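Local coordinates for phosphoribosylaminoimidazole carboxylase (Treponema denticola, PDB 5C5D), which catalyses the reversible carboxylation of 5-aminoimidazole ribonucleotide with carbon dioxide to 4-carboxy-5-aminoimidazole ribonucleotide, a step of de novo purine biosynthesis, at residues 52-57 with 78-83; 15-20 with 63-68. The protein carries 1 engineered substitution. All coordinates share one frame; numbering follows the deposited sequence. Where two conformers were deposited one is given.

Contact 1. Residues 52-57 with 78-83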
loop_
_atom_site.group_PDB
_atom_site.type_symbol
_atom_site.label_atom_id
_atom_site.label_comp_id
_atom_site.label_asym_id
_atom_site.label_seq_id
_atom_site.Cartn_x
_atom_site.Cartn_y
_atom_site.Cartn_z
ATOM N N GLU D 52 -18.470 -8.125 -35.847
ATOM C CA GLU D 52 -19.299 -7.200 -36.614
ATOM C C GLU D 52 -18.612 -5.828 -36.761
ATOM O O GLU D 52 -18.547 -5.292 -37.875
ATOM C CB GLU D 52 -20.670 -7.031 -35.957
ATOM C CG GLU D 52 -21.556 -8.265 -36.092
ATOM C CD GLU D 52 -22.735 -8.268 -35.136
ATOM O OE1 GLU D 52 -22.888 -7.309 -34.354
ATOM O OE2 GLU D 52 -23.510 -9.243 -35.168
ATOM N N TYR D 53 -18.087 -5.273 -35.668
ATOM C CA TYR D 53 -17.427 -3.956 -35.726
ATOM C C TYR D 53 -16.116 -4.034 -36.516
ATOM O O TYR D 53 -15.785 -3.121 -37.280
ATOM C CB TYR D 53 -17.153 -3.384 -34.322
ATOM C CG TYR D 53 -18.436 -2.937 -33.645
ATOM C CD1 TYR D 53 -19.173 -1.876 -34.155
ATOM C CD2 TYR D 53 -18.891 -3.573 -32.513
ATOM C CE1 TYR D 53 -20.347 -1.457 -33.543
ATOM C CE2 TYR D 53 -20.061 -3.152 -31.870
ATOM C CZ TYR D 53 -20.782 -2.108 -32.402
ATOM O OH TYR D 53 -21.941 -1.706 -31.794
ATOM N N GLU D 54 -15.402 -5.138 -36.375
ATOM C CA GLU D 54 -14.095 -5.292 -37.036
ATOM C C GLU D 54 -14.190 -5.330 -38.560
ATOM O O GLU D 54 -13.236 -4.952 -39.265
ATOM C CB GLU D 54 -13.397 -6.549 -36.520
ATOM C CG GLU D 54 -12.720 -6.358 -35.170
ATOM C CD GLU D 54 -11.549 -5.421 -35.244
ATOM O OE1 GLU D 54 -10.459 -5.868 -35.679
ATOM O OE2 GLU D 54 -11.721 -4.232 -34.885
ATOM N N ALA D 55 -15.332 -5.789 -39.060
ATOM C CA ALA D 55 -15.605 -5.892 -40.484
ATOM C C ALA D 55 -15.915 -4.526 -41.131
ATOM O O ALA D 55 -15.961 -4.400 -42.358
ATOM C CB ALA D 55 -16.753 -6.857 -40.694
ATOM N N LEU D 56 -16.103 -3.490 -40.319
ATOM C CA LEU D 56 -16.395 -2.169 -40.882
ATOM C C LEU D 56 -15.125 -1.481 -41.417
ATOM O O LEU D 56 -14.129 -1.360 -40.715
ATOM C CB LEU D 56 -17.058 -1.277 -39.830
ATOM C CG LEU D 56 -18.313 -1.844 -39.145
ATOM C CD1 LEU D 56 -18.765 -0.898 -38.057
ATOM C CD2 LEU D 56 -19.454 -2.100 -40.099
ATOM N N ASP D 57 -15.181 -1.024 -42.661
ATOM C CA ASP D 57 -14.055 -0.292 -43.220
ATOM C C ASP D 57 -14.128 1.178 -42.830
ATOM O O ASP D 57 -14.523 2.032 -43.627
ATOM C CB ASP D 57 -14.031 -0.447 -44.740
ATOM C CG ASP D 57 -12.872 0.325 -45.406
ATOM O OD1 ASP D 57 -11.813 0.554 -44.765
ATOM O OD2 ASP D 57 -13.041 0.699 -46.586
ATOM N N GLY D 78 -6.731 -8.314 -27.384
ATOM C CA GLY D 78 -6.156 -9.472 -28.040
ATOM C C GLY D 78 -6.894 -9.921 -29.289
ATOM O O GLY D 78 -6.346 -10.649 -30.109
ATOM N N PHE D 79 -8.137 -9.489 -29.424
ATOM C CA PHE D 79 -8.979 -9.896 -30.544
ATOM C C PHE D 79 -8.918 -8.923 -31.730
ATOM O O PHE D 79 -8.791 -9.350 -32.892
ATOM C CB PHE D 79 -10.428 -10.035 -30.075
ATOM C CG PHE D 79 -11.318 -10.650 -31.121
ATOM C CD1 PHE D 79 -11.469 -12.025 -31.186
ATOM C CD2 PHE D 79 -11.932 -9.863 -32.074
ATOM C CE1 PHE D 79 -12.239 -12.601 -32.176
ATOM C CE2 PHE D 79 -12.709 -10.436 -33.071
ATOM C CZ PHE D 79 -12.856 -11.808 -33.111
ATOM N N VAL D 80 -9.032 -7.621 -31.464
ATOM C CA VAL D 80 -9.193 -6.650 -32.551
ATOM C C VAL D 80 -7.844 -6.259 -33.132
ATOM O O VAL D 80 -6.799 -6.453 -32.501
ATOM C CB VAL D 80 -9.947 -5.380 -32.086
ATOM C CG1 VAL D 80 -11.298 -5.721 -31.487
ATOM C CG2 VAL D 80 -9.157 -4.605 -31.023
ATOM N N LYS D 81 -7.882 -5.727 -34.350
ATOM C CA LYS D 81 -6.674 -5.377 -35.095
ATOM C C LYS D 81 -6.009 -4.124 -34.542
ATOM O O LYS D 81 -4.792 -4.098 -34.301
ATOM C CB LYS D 81 -7.003 -5.161 -36.575
ATOM C CG LYS D 81 -7.536 -6.392 -37.287
ATOM C CD LYS D 81 -7.688 -6.161 -38.804
ATOM C CE LYS D 81 -8.589 -4.975 -39.151
ATOM N NZ LYS D 81 -9.971 -5.103 -38.595
ATOM N N GLY D 82 -6.809 -3.075 -34.398
ATOM C CA GLY D 82 -6.315 -1.750 -34.069
ATOM C C GLY D 82 -6.219 -1.496 -32.585
ATOM O O GLY D 82 -6.398 -2.388 -31.767
ATOM N N ALA D 83 -5.934 -0.253 -32.239
ATOM C CA ALA D 83 -5.711 0.106 -30.842
ATOM C C ALA D 83 -6.986 0.075 -30.018
ATOM O O ALA D 83 -8.107 0.216 -30.541
ATOM C CB ALA D 83 -5.098 1.481 -30.780
HETATM O O HOH W 1 -9.560 -2.476 -34.773
#
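Two bent chains meet here: Glu54 leaves its helix with CG beside the backbone N (chi1 -80°) and turns again at chi2, which carries the carboxylate across to residues 80-82, while Lys81 folds at chi3 and chi4 until its ammonium group comes back over that carboxylate. The two side chains run past each other in opposite directions, and OE1 of Glu54 is gripped twice. The backbone N of Lys81 donates to Glu54 OE1 over 2.9 Å with an N-H...O angle of 161°, and Lys81 NZ closes a salt bridge to the same Glu54 OE1 at 3.1 Å. Neither donor lies in the carboxylate plane; they approach from opposite faces, NZ the more steeply, at 65° out of it. A weak bond from Lys81 NZ to the carbonyl Glu54 O, 3.3 Å long, ties the ammonium to the backbone of residue 54 as well. The other oxygen has its own partners: a water donates to Glu54 OE2 at 2.8 Å and accepts from Gly82 N at 2.8 Å, and Tyr62 OH on strand 60-65 hydrogen-bonds to OE2. Val80 crosses the Glu54 side chain at about a right angle, its CB 3.5 Å from Glu54 OE2, and packs also on Arg126 of a second subunit. Helix 43-54 is thereby joined near its C-terminal end to the loop that leads from helix 72-79 into strand 84-86. With two N-H donors on OE1 and further partners on OE2, the carboxylate is probably held as an anion and fixed in rotation.

Contact 2. Residues 15-20 with 63-68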
loop_
_atom_site.group_PDB
_atom_site.type_symbol
_atom_site.label_atom_id
_atom_site.label_comp_id
_atom_site.label_asym_id
_atom_site.label_seq_id
_atom_site.Cartn_x
_atom_site.Cartn_y
_atom_site.Cartn_z
ATOM N N MET D 15 -22.982 2.037 -16.829
ATOM C CA MET D 15 -23.525 2.860 -17.907
ATOM C C MET D 15 -23.214 4.347 -17.687
ATOM O O MET D 15 -22.889 5.063 -18.633
ATOM C CB MET D 15 -25.030 2.618 -18.039
ATOM C CG MET D 15 -25.734 3.412 -19.121
ATOM S SD MET D 15 -25.104 3.083 -20.798
ATOM C CE MET D 15 -25.546 1.368 -20.998
ATOM N N GLY D 16 -23.260 4.798 -16.440
ATOM C CA GLY D 16 -22.983 6.201 -16.154
ATOM C C GLY D 16 -21.589 6.628 -16.578
ATOM O O GLY D 16 -21.385 7.716 -17.109
ATOM N N HIS D 17 -20.620 5.753 -16.336
ATOM C CA HIS D 17 -19.234 5.959 -16.725
ATOM C C HIS D 17 -19.100 5.996 -18.240
ATOM O O HIS D 17 -18.494 6.897 -18.811
ATOM C CB HIS D 17 -18.397 4.835 -16.104
ATOM C CG HIS D 17 -16.927 4.996 -16.256
ATOM N ND1 HIS D 17 -16.195 5.861 -15.472
ATOM C CD2 HIS D 17 -16.035 4.366 -17.057
ATOM C CE1 HIS D 17 -14.917 5.768 -15.798
ATOM N NE2 HIS D 17 -14.791 4.856 -16.753
ATOM N N ALA D 18 -19.742 5.046 -18.892
ATOM C CA ALA D 18 -19.752 5.025 -20.355
ATOM C C ALA D 18 -20.374 6.305 -20.923
ATOM O O ALA D 18 -19.909 6.830 -21.936
ATOM C CB ALA D 18 -20.504 3.811 -20.854
ATOM N N GLU D 19 -21.440 6.804 -20.298
ATOM C CA GLU D 19 -22.110 7.997 -20.791
ATOM C C GLU D 19 -21.211 9.221 -20.708
ATOM O O GLU D 19 -21.286 10.117 -21.563
ATOM C CB GLU D 19 -23.410 8.243 -20.008
ATOM C CG GLU D 19 -24.512 7.258 -20.370
ATOM C CD GLU D 19 -25.749 7.369 -19.480
ATOM O OE1 GLU D 19 -25.628 7.734 -18.287
ATOM O OE2 GLU D 19 -26.845 7.084 -19.989
ATOM N N LYS D 20 -20.364 9.280 -19.687
ATOM C CA LYS D 20 -19.428 10.391 -19.575
ATOM C C LYS D 20 -18.480 10.399 -20.733
ATOM O O LYS D 20 -18.129 11.461 -21.252
ATOM C CB LYS D 20 -18.635 10.337 -18.281
ATOM C CG LYS D 20 -19.453 10.776 -17.088
ATOM C CD LYS D 20 -18.651 10.693 -15.833
ATOM C CE LYS D 20 -19.382 11.340 -14.707
ATOM N NZ LYS D 20 -18.394 11.751 -13.708
ATOM N N ILE D 63 -13.116 1.448 -26.556
ATOM C CA ILE D 63 -12.852 1.878 -25.177
ATOM C C ILE D 63 -13.560 0.864 -24.292
ATOM O O ILE D 63 -14.785 0.719 -24.359
ATOM C CB ILE D 63 -13.327 3.306 -24.902
ATOM C CG1 ILE D 63 -12.606 4.297 -25.809
ATOM C CG2 ILE D 63 -13.108 3.671 -23.432
ATOM C CD1 ILE D 63 -13.124 5.755 -25.648
ATOM N N THR D 64 -12.791 0.169 -23.458
ATOM C CA THR D 64 -13.299 -0.945 -22.675
ATOM C C THR D 64 -13.369 -0.619 -21.196
ATOM O O THR D 64 -12.428 -0.122 -20.600
ATOM C CB THR D 64 -12.435 -2.178 -22.910
ATOM O OG1 THR D 64 -11.052 -1.791 -22.747
ATOM C CG2 THR D 64 -12.701 -2.723 -24.319
ATOM N N ILE D 65 -14.549 -0.854 -20.650
ATOM C CA ILE D 65 -14.888 -0.495 -19.269
ATOM C C ILE D 65 -15.266 -1.707 -18.441
ATOM O O ILE D 65 -16.282 -2.308 -18.693
ATOM C CB ILE D 65 -16.085 0.448 -19.240
ATOM C CG1 ILE D 65 -15.785 1.712 -20.056
ATOM C CG2 ILE D 65 -16.434 0.865 -17.825
ATOM C CD1 ILE D 65 -17.074 2.484 -20.379
ATOM N N ALA D 66 -14.457 -2.072 -17.454
ATOM C CA ALA D 66 -14.799 -3.193 -16.604
ATOM C C ALA D 66 -14.286 -2.933 -15.203
ATOM O O ALA D 66 -13.125 -2.551 -15.034
ATOM C CB ALA D 66 -14.231 -4.471 -17.134
ATOM N N GLY D 67 -15.157 -3.156 -14.220
ATOM C CA GLY D 67 -14.762 -2.985 -12.839
ATOM C C GLY D 67 -14.131 -4.228 -12.256
ATOM O O GLY D 67 -13.973 -5.254 -12.932
ATOM N N ARG D 68 -13.775 -4.132 -10.977
ATOM C CA ARG D 68 -13.120 -5.220 -10.282
ATOM C C ARG D 68 -11.923 -5.641 -11.074
ATOM O O ARG D 68 -11.228 -4.774 -11.599
ATOM C CB ARG D 68 -14.115 -6.340 -10.024
ATOM C CG ARG D 68 -15.227 -5.819 -9.167
ATOM C CD ARG D 68 -16.153 -6.920 -8.693
ATOM N NE ARG D 68 -17.019 -6.395 -7.652
ATOM C CZ ARG D 68 -17.822 -7.129 -6.896
ATOM N NH1 ARG D 68 -17.884 -8.442 -7.066
ATOM N NH2 ARG D 68 -18.565 -6.538 -5.969
#
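NE2 of His17, whose ring packs on Ile65, is hydrogen-bonded to the carbonyl O of Cys87, just beyond strand 84-86, a bond that fixes the turn of the imidazole, NE2 being the neighbour of the CD2 that meets Ile65. This is helix-on-sheet packing in the three-layer alpha/beta/alpha fold of the AIR carboxylases: the first turns of helix 15-27 lie against the end of strand 60-65, and Ala18 and Ile65 have their CA atoms nearest, 7.4 Å apart. CG of His17 is anti to the backbone N (chi1 -172°), which sends the ring toward the strand, and its CD2 stands 3.6 Å from Ile65 CG2. The approach is oblique. The other branch of Ile65 extends to the helix itself, and Ile7 of the neighbouring strand and Ile21 one turn further along the helix continue the apolar layer. Beyond Ile65 the chain leaves the sheet and reaches Gly67, which binds the substrate; the Ile65 side chain itself lies about 4 Å from that of Asp14, another substrate-binding residue. The contact therefore sets helix against strand right beside the active site. At its buried centre, Ile65 CD1 is 3.7 Å from both CA and CB of Ala18.

Overall arrangement
From the N terminus, strand 4-9 leads into helix 15-27, the first partner of contact 2. The chain then passes through strand 31-36 and helix 43-54, whose end enters contact 1, before strand 60-65 closes contact 2 across 42 intervening residues. After helix 72-79, the loop that follows closes contact 1 across 20. Because the segments alternate in the order 15-20, 52-57, 63-68, 78-83, the two closures cross rather than nest. Their centres lie 20 Å apart and their nearest atoms about 7 Å, without touching. Contact 2 fastens a helix to the central parallel sheet, whereas contact 1 joins the end of helix 43-54 to the loop that follows helix 72-79, and strand 60-65 lies between them in the chain.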